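Side-chain contacts in MetRS related protein (Pyrococcus horikoshii, PDB 2CWP), which probably binds tRNA through an OB-fold domain of the kind associated with methionyl-tRNA synthetases: residues A[103-106]-A[107-111]; A[50-53]-A[54-58]. All coordinates share one frame; numbering follows the deposited sequence.

Contact 1: A[103-106]-A[107-111]; sequences EEVP and VGARV
Pro106 and Ala109 close a type II beta turn at the protein surface, leading into the short, weakly bonded strand about 110-111. The closing bond runs from Ala109 N to Pro106 O over 3.1 Å, with an N-H...O angle of 155°. Its donor stands 32° from the carbonyl plane, so the amide approaches Pro106 O at a tilt. The methyl of Ala109 follows that amide: its CB lies 3.3 Å from Pro106 O, beside the acceptor, and at the same time meets Val105 CG1 at 3.6 Å. This pair of methyl groups is the apolar part of the contact. Val105 supplies CG1 because that branch extends trans to its backbone N (chi1 -179°), leaving CG2 on the side of the N.

The two middle residues bend the chain. Val107, at the second position, has a polyproline-like backbone, whereas Gly108 has the positive phi expected at the third position of a type II turn; without a CB it avoids crowding against the carbonyl O of Val107. Pro106 itself occupies the first position of the turn.

Neighbouring strands position the whole bend. Gly108 and Ala109 form backbone hydrogen bonds with Val19 of strand 17-27, on which Val105 also packs, while the Val107 side chain touches Leu21 and Lys65. Lys65 NZ gives hydrogen bonds to two backbone oxygens ahead of the turn, Glu103 O and Val105 O.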
ATOM      1  N   GLU A 103       8.621  12.609   4.752  1.00 27.11           N
ATOM      2  CA  GLU A 103       8.596  12.266   6.175  1.00 28.41           C
ATOM      3  C   GLU A 103       7.718  13.203   7.012  1.00 24.30           C
ATOM      4  O   GLU A 103       7.133  12.780   8.014  1.00 26.70           O
ATOM      5  CB  GLU A 103      10.020  12.253   6.737  1.00 26.51           C
ATOM      6  CG  GLU A 103      10.276  11.135   7.714  1.00 45.11           C
ATOM      7  CD  GLU A 103      10.548   9.814   7.021  1.00 49.47           C
ATOM      8  OE1 GLU A 103       9.651   9.301   6.312  1.00 53.19           O
ATOM      9  OE2 GLU A 103      11.671   9.288   7.185  1.00 55.16           O
ATOM     10  N   GLU A 104       7.608  14.455   6.578  1.00 21.17           N
ATOM     11  CA  GLU A 104       6.812  15.469   7.262  1.00 22.07           C
ATOM     12  C   GLU A 104       5.310  15.179   7.332  1.00 30.00           C
ATOM     13  O   GLU A 104       4.645  15.572   8.292  1.00 27.25           O
ATOM     14  CB  GLU A 104       6.975  16.829   6.572  1.00 33.42           C
ATOM     15  CG  GLU A 104       8.342  17.487   6.653  1.00 41.72           C
ATOM     16  CD  GLU A 104       9.433  16.708   5.926  1.00 48.12           C
ATOM     17  OE1 GLU A 104       9.109  15.968   4.968  1.00 44.49           O
ATOM     18  OE2 GLU A 104      10.620  16.851   6.311  1.00 45.77           O
ATOM     19  N   VAL A 105       4.759  14.512   6.317  1.00 24.00           N
ATOM     20  CA  VAL A 105       3.318  14.257   6.309  1.00 21.62           C
ATOM     21  C   VAL A 105       2.839  13.325   7.420  1.00 20.97           C
ATOM     22  O   VAL A 105       3.239  12.168   7.497  1.00 20.86           O
ATOM     23  CB  VAL A 105       2.856  13.689   4.948  1.00 18.67           C
ATOM     24  CG1 VAL A 105       1.354  13.453   4.972  1.00 24.81           C
ATOM     25  CG2 VAL A 105       3.228  14.654   3.833  1.00 23.10           C
ATOM     26  N   PRO A 106       1.952  13.817   8.292  1.00 19.97           N
ATOM     27  CA  PRO A 106       1.450  12.975   9.387  1.00 20.19           C
ATOM     28  C   PRO A 106       0.703  11.725   8.885  1.00 22.29           C
ATOM     29  O   PRO A 106      -0.050  11.800   7.905  1.00 24.52           O
ATOM     30  CB  PRO A 106       0.515  13.924  10.150  1.00 25.24           C
ATOM     31  CG  PRO A 106       1.110  15.289   9.886  1.00 25.08           C
ATOM     32  CD  PRO A 106       1.435  15.191   8.400  1.00 23.22           C
ATOM     33  N   VAL A 107       0.905  10.589   9.553  1.00 15.86           N
ATOM     34  CA  VAL A 107       0.224   9.362   9.183  1.00 17.06           C
ATOM     35  C   VAL A 107      -1.281   9.640   9.306  1.00 23.65           C
ATOM     36  O   VAL A 107      -1.707  10.405  10.173  1.00 22.23           O
ATOM     37  CB  VAL A 107       0.623   8.161  10.117  1.00 22.50           C
ATOM     38  CG1 VAL A 107       2.127   7.842   9.976  1.00 22.54           C
ATOM     39  CG2 VAL A 107       0.305   8.491  11.566  1.00 23.26           C
ATOM     40  N   GLY A 108      -2.082   9.048   8.429  1.00 19.81           N
ATOM     41  CA  GLY A 108      -3.512   9.290   8.500  1.00 20.75           C
ATOM     42  C   GLY A 108      -3.966  10.418   7.578  1.00 22.61           C
ATOM     43  O   GLY A 108      -5.159  10.540   7.305  1.00 23.13           O
ATOM     44  N   ALA A 109      -3.039  11.250   7.104  1.00 23.74           N
ATOM     45  CA  ALA A 109      -3.413  12.339   6.192  1.00 20.97           C
ATOM     46  C   ALA A 109      -4.138  11.760   4.982  1.00 24.56           C
ATOM     47  O   ALA A 109      -3.792  10.674   4.503  1.00 20.26           O
ATOM     48  CB  ALA A 109      -2.193  13.075   5.725  1.00 14.26           C
ATOM     49  N   ARG A 110      -5.140  12.466   4.472  1.00 23.23           N
ATOM     50  CA  ARG A 110      -5.827  11.931   3.305  1.00 25.10           C
ATOM     51  C   ARG A 110      -5.072  12.283   2.028  1.00 21.36           C
ATOM     52  O   ARG A 110      -4.524  13.377   1.901  1.00 21.41           O
ATOM     53  CB  ARG A 110      -7.260  12.445   3.186  1.00 27.49           C
ATOM     54  CG  ARG A 110      -7.985  11.607   2.151  1.00 30.41           C
ATOM     55  CD  ARG A 110      -9.438  11.927   1.973  1.00 41.07           C
ATOM     56  NE  ARG A 110      -9.987  11.094   0.901  1.00 40.90           N
ATOM     57  CZ  ARG A 110     -11.205  11.242   0.393  1.00 44.02           C
ATOM     58  NH1 ARG A 110     -12.004  12.191   0.868  1.00 44.37           N
ATOM     59  NH2 ARG A 110     -11.615  10.458  -0.598  1.00 40.32           N
ATOM     60  N   VAL A 111      -5.044  11.349   1.084  1.00 17.83           N
ATOM     61  CA  VAL A 111      -4.358  11.580  -0.184  1.00 20.40           C
ATOM     62  C   VAL A 111      -5.434  11.631  -1.262  1.00 24.10           C
ATOM     63  O   VAL A 111      -6.110  10.628  -1.506  1.00 28.73           O
ATOM     64  CB  VAL A 111      -3.344  10.447  -0.467  1.00 19.82           C
ATOM     65  CG1 VAL A 111      -2.799  10.554  -1.880  1.00 19.79           C
ATOM     66  CG2 VAL A 111      -2.196  10.531   0.548  1.00 15.65           C
TER

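Contact 2: A[50-53]-A[54-58]; sequences TGIA and DQIPP
Ile52 meets Gln55 and Ile56 in a local contact round a single tight turn, in the loop that joins strand 45-50 to strand 65-69, and one carbonyl oxygen organises it. Ile52 O accepts two backbone hydrogen bonds: Gln55 N reaches it at 2.7 Å with an N-H...O angle of 158°, and Ile56 N reaches it at 2.7 Å with 166°. The two donors come from opposite faces of the carbonyl plane, so a 3-10-type (i+3) bond and an alpha-type (i+4) bond share the one acceptor. A weak CA-H...O contact joins Ala53 CA to Ile56 O at 3.5 Å, nearly straight at the hydrogen.

In the OB fold of this tRNA-binding family, the connection between the third and fourth strands often carries a helix; here the start of that connection is this turn. On its buried side Ile52 and Ile56 cross obliquely: with chi1 at 61°, CG1 of Ile52 is turned so that it and CD1 both meet Ile56 CB, CG1 at 3.8 Å and CD1 at 3.9 Å. Leu98 touches both isoleucines.

The polar side of the turn is less simple. Asp54 OD1 stands 3.2 Å from Ile52 O, two acceptors that would probably repel, but it is also 3.3 Å from Ile52 C, the electron-poor end of that carbonyl. Asp54 OD2 makes a long, weak ion pair with Lys33 NZ. Gln55 extends beyond the turn, its amide held at both ends: OE1 accepts from Val96 N, and NE2 donates to Gly94 O.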
ATOM      1  N   THR A  50       1.260  -6.722  -0.463  1.00 28.86           N
ATOM      2  CA  THR A  50       1.684  -6.161  -1.748  1.00 27.81           C
ATOM      3  C   THR A  50       2.535  -7.247  -2.415  1.00 27.29           C
ATOM      4  O   THR A  50       3.259  -7.967  -1.733  1.00 32.91           O
ATOM      5  CB  THR A  50       2.525  -4.864  -1.561  1.00 28.13           C
ATOM      6  OG1 THR A  50       2.895  -4.341  -2.841  1.00 24.63           O
ATOM      7  CG2 THR A  50       3.784  -5.154  -0.757  1.00 24.89           C
ATOM      8  N   GLY A  51       2.453  -7.381  -3.736  1.00 25.83           N
ATOM      9  CA  GLY A  51       3.218  -8.422  -4.406  1.00 25.63           C
ATOM     10  C   GLY A  51       4.349  -7.910  -5.279  1.00 27.95           C
ATOM     11  O   GLY A  51       4.405  -8.209  -6.465  1.00 33.43           O
ATOM     12  N   ILE A  52       5.277  -7.173  -4.685  1.00 28.06           N
ATOM     13  CA  ILE A  52       6.382  -6.596  -5.438  1.00 24.60           C
ATOM     14  C   ILE A  52       7.745  -7.156  -5.051  1.00 29.96           C
ATOM     15  O   ILE A  52       8.759  -6.712  -5.591  1.00 28.99           O
ATOM     16  CB  ILE A  52       6.402  -5.054  -5.234  1.00 26.28           C
ATOM     17  CG1 ILE A  52       6.597  -4.737  -3.745  1.00 25.07           C
ATOM     18  CG2 ILE A  52       5.092  -4.446  -5.730  1.00 21.91           C
ATOM     19  CD1 ILE A  52       6.343  -3.276  -3.347  1.00 28.21           C
ATOM     20  N   ALA A  53       7.762  -8.140  -4.145  1.00 28.99           N
ATOM     21  CA  ALA A  53       9.005  -8.738  -3.633  1.00 30.17           C
ATOM     22  C   ALA A  53      10.033  -9.211  -4.659  1.00 28.83           C
ATOM     23  O   ALA A  53      11.191  -9.399  -4.328  1.00 33.15           O
ATOM     24  CB  ALA A  53       8.672  -9.884  -2.665  1.00 28.98           C
ATOM     25  N   ASP A  54       9.621  -9.420  -5.895  1.00 30.82           N
ATOM     26  CA  ASP A  54      10.560  -9.862  -6.914  1.00 34.56           C
ATOM     27  C   ASP A  54      11.347  -8.659  -7.435  1.00 35.74           C
ATOM     28  O   ASP A  54      12.395  -8.818  -8.067  1.00 30.41           O
ATOM     29  CB  ASP A  54       9.794 -10.512  -8.063  1.00 43.61           C
ATOM     30  CG  ASP A  54       8.750  -9.588  -8.636  1.00 46.12           C
ATOM     31  OD1 ASP A  54       8.127  -8.859  -7.830  1.00 46.00           O
ATOM     32  OD2 ASP A  54       8.553  -9.588  -9.870  1.00 49.28           O
ATOM     33  N   GLN A  55      10.830  -7.459  -7.166  1.00 29.21           N
ATOM     34  CA  GLN A  55      11.469  -6.225  -7.605  1.00 26.26           C
ATOM     35  C   GLN A  55      11.876  -5.318  -6.455  1.00 27.21           C
ATOM     36  O   GLN A  55      12.875  -4.624  -6.545  1.00 27.43           O
ATOM     37  CB  GLN A  55      10.533  -5.433  -8.512  1.00 23.04           C
ATOM     38  CG  GLN A  55      10.210  -6.105  -9.823  1.00 29.47           C
ATOM     39  CD  GLN A  55       9.546  -5.140 -10.780  1.00 31.01           C
ATOM     40  OE1 GLN A  55      10.080  -4.059 -11.042  1.00 22.41           O
ATOM     41  NE2 GLN A  55       8.372  -5.514 -11.297  1.00 21.40           N
ATOM     42  N   ILE A  56      11.088  -5.321  -5.383  1.00 28.63           N
ATOM     43  CA  ILE A  56      11.342  -4.458  -4.231  1.00 30.93           C
ATOM     44  C   ILE A  56      11.453  -5.248  -2.933  1.00 30.57           C
ATOM     45  O   ILE A  56      10.459  -5.766  -2.433  1.00 37.63           O
ATOM     46  CB  ILE A  56      10.193  -3.427  -4.054  1.00 27.86           C
ATOM     47  CG1 ILE A  56       9.974  -2.630  -5.346  1.00 28.21           C
ATOM     48  CG2 ILE A  56      10.506  -2.508  -2.888  1.00 23.72           C
ATOM     49  CD1 ILE A  56      11.120  -1.687  -5.705  1.00 40.88           C
ATOM     50  N   PRO A  57      12.658  -5.330  -2.351  1.00 30.12           N
ATOM     51  CA  PRO A  57      12.802  -6.083  -1.102  1.00 26.97           C
ATOM     52  C   PRO A  57      12.085  -5.413   0.073  1.00 26.89           C
ATOM     53  O   PRO A  57      11.927  -4.195   0.106  1.00 31.58           O
ATOM     54  CB  PRO A  57      14.316  -6.145  -0.909  1.00 27.57           C
ATOM     55  CG  PRO A  57      14.759  -4.835  -1.476  1.00 31.18           C
ATOM     56  CD  PRO A  57      13.945  -4.744  -2.760  1.00 28.79           C
ATOM     57  N   PRO A  58      11.653  -6.214   1.057  1.00 26.64           N
ATOM     58  CA  PRO A  58      10.943  -5.780   2.267  1.00 27.59           C
ATOM     59  C   PRO A  58      11.615  -4.647   3.041  1.00 28.71           C
ATOM     60  O   PRO A  58      10.935  -3.735   3.523  1.00 28.04           O
ATOM     61  CB  PRO A  58      10.857  -7.062   3.099  1.00 26.89           C
ATOM     62  CG  PRO A  58      10.840  -8.134   2.070  1.00 30.49           C
ATOM     63  CD  PRO A  58      11.869  -7.674   1.074  1.00 27.64           C
TER

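Overall arrangement
Contact 2 comes first along the chain, after strand 45-50, and contact 1 follows much later, where the chain enters strand 110-111. Their centres are 23 Å apart, on opposite sides of the chain's centre, and their nearest atoms are about 13 Å apart, so they do not touch. Strand 17-27 relates them: the turn of contact 1 bonds to its early part at Val19, while Ala53 and Pro58 of contact 2 pack on Lys27 at its end. Both belong to the putative tRNA-binding domain, of OB type. The turn of contact 1 leads into the last, weakly bonded strand, which pairs with strand 17-27; contact 2 packs the loop between strands 45-50 and 65-69 against the same sheet.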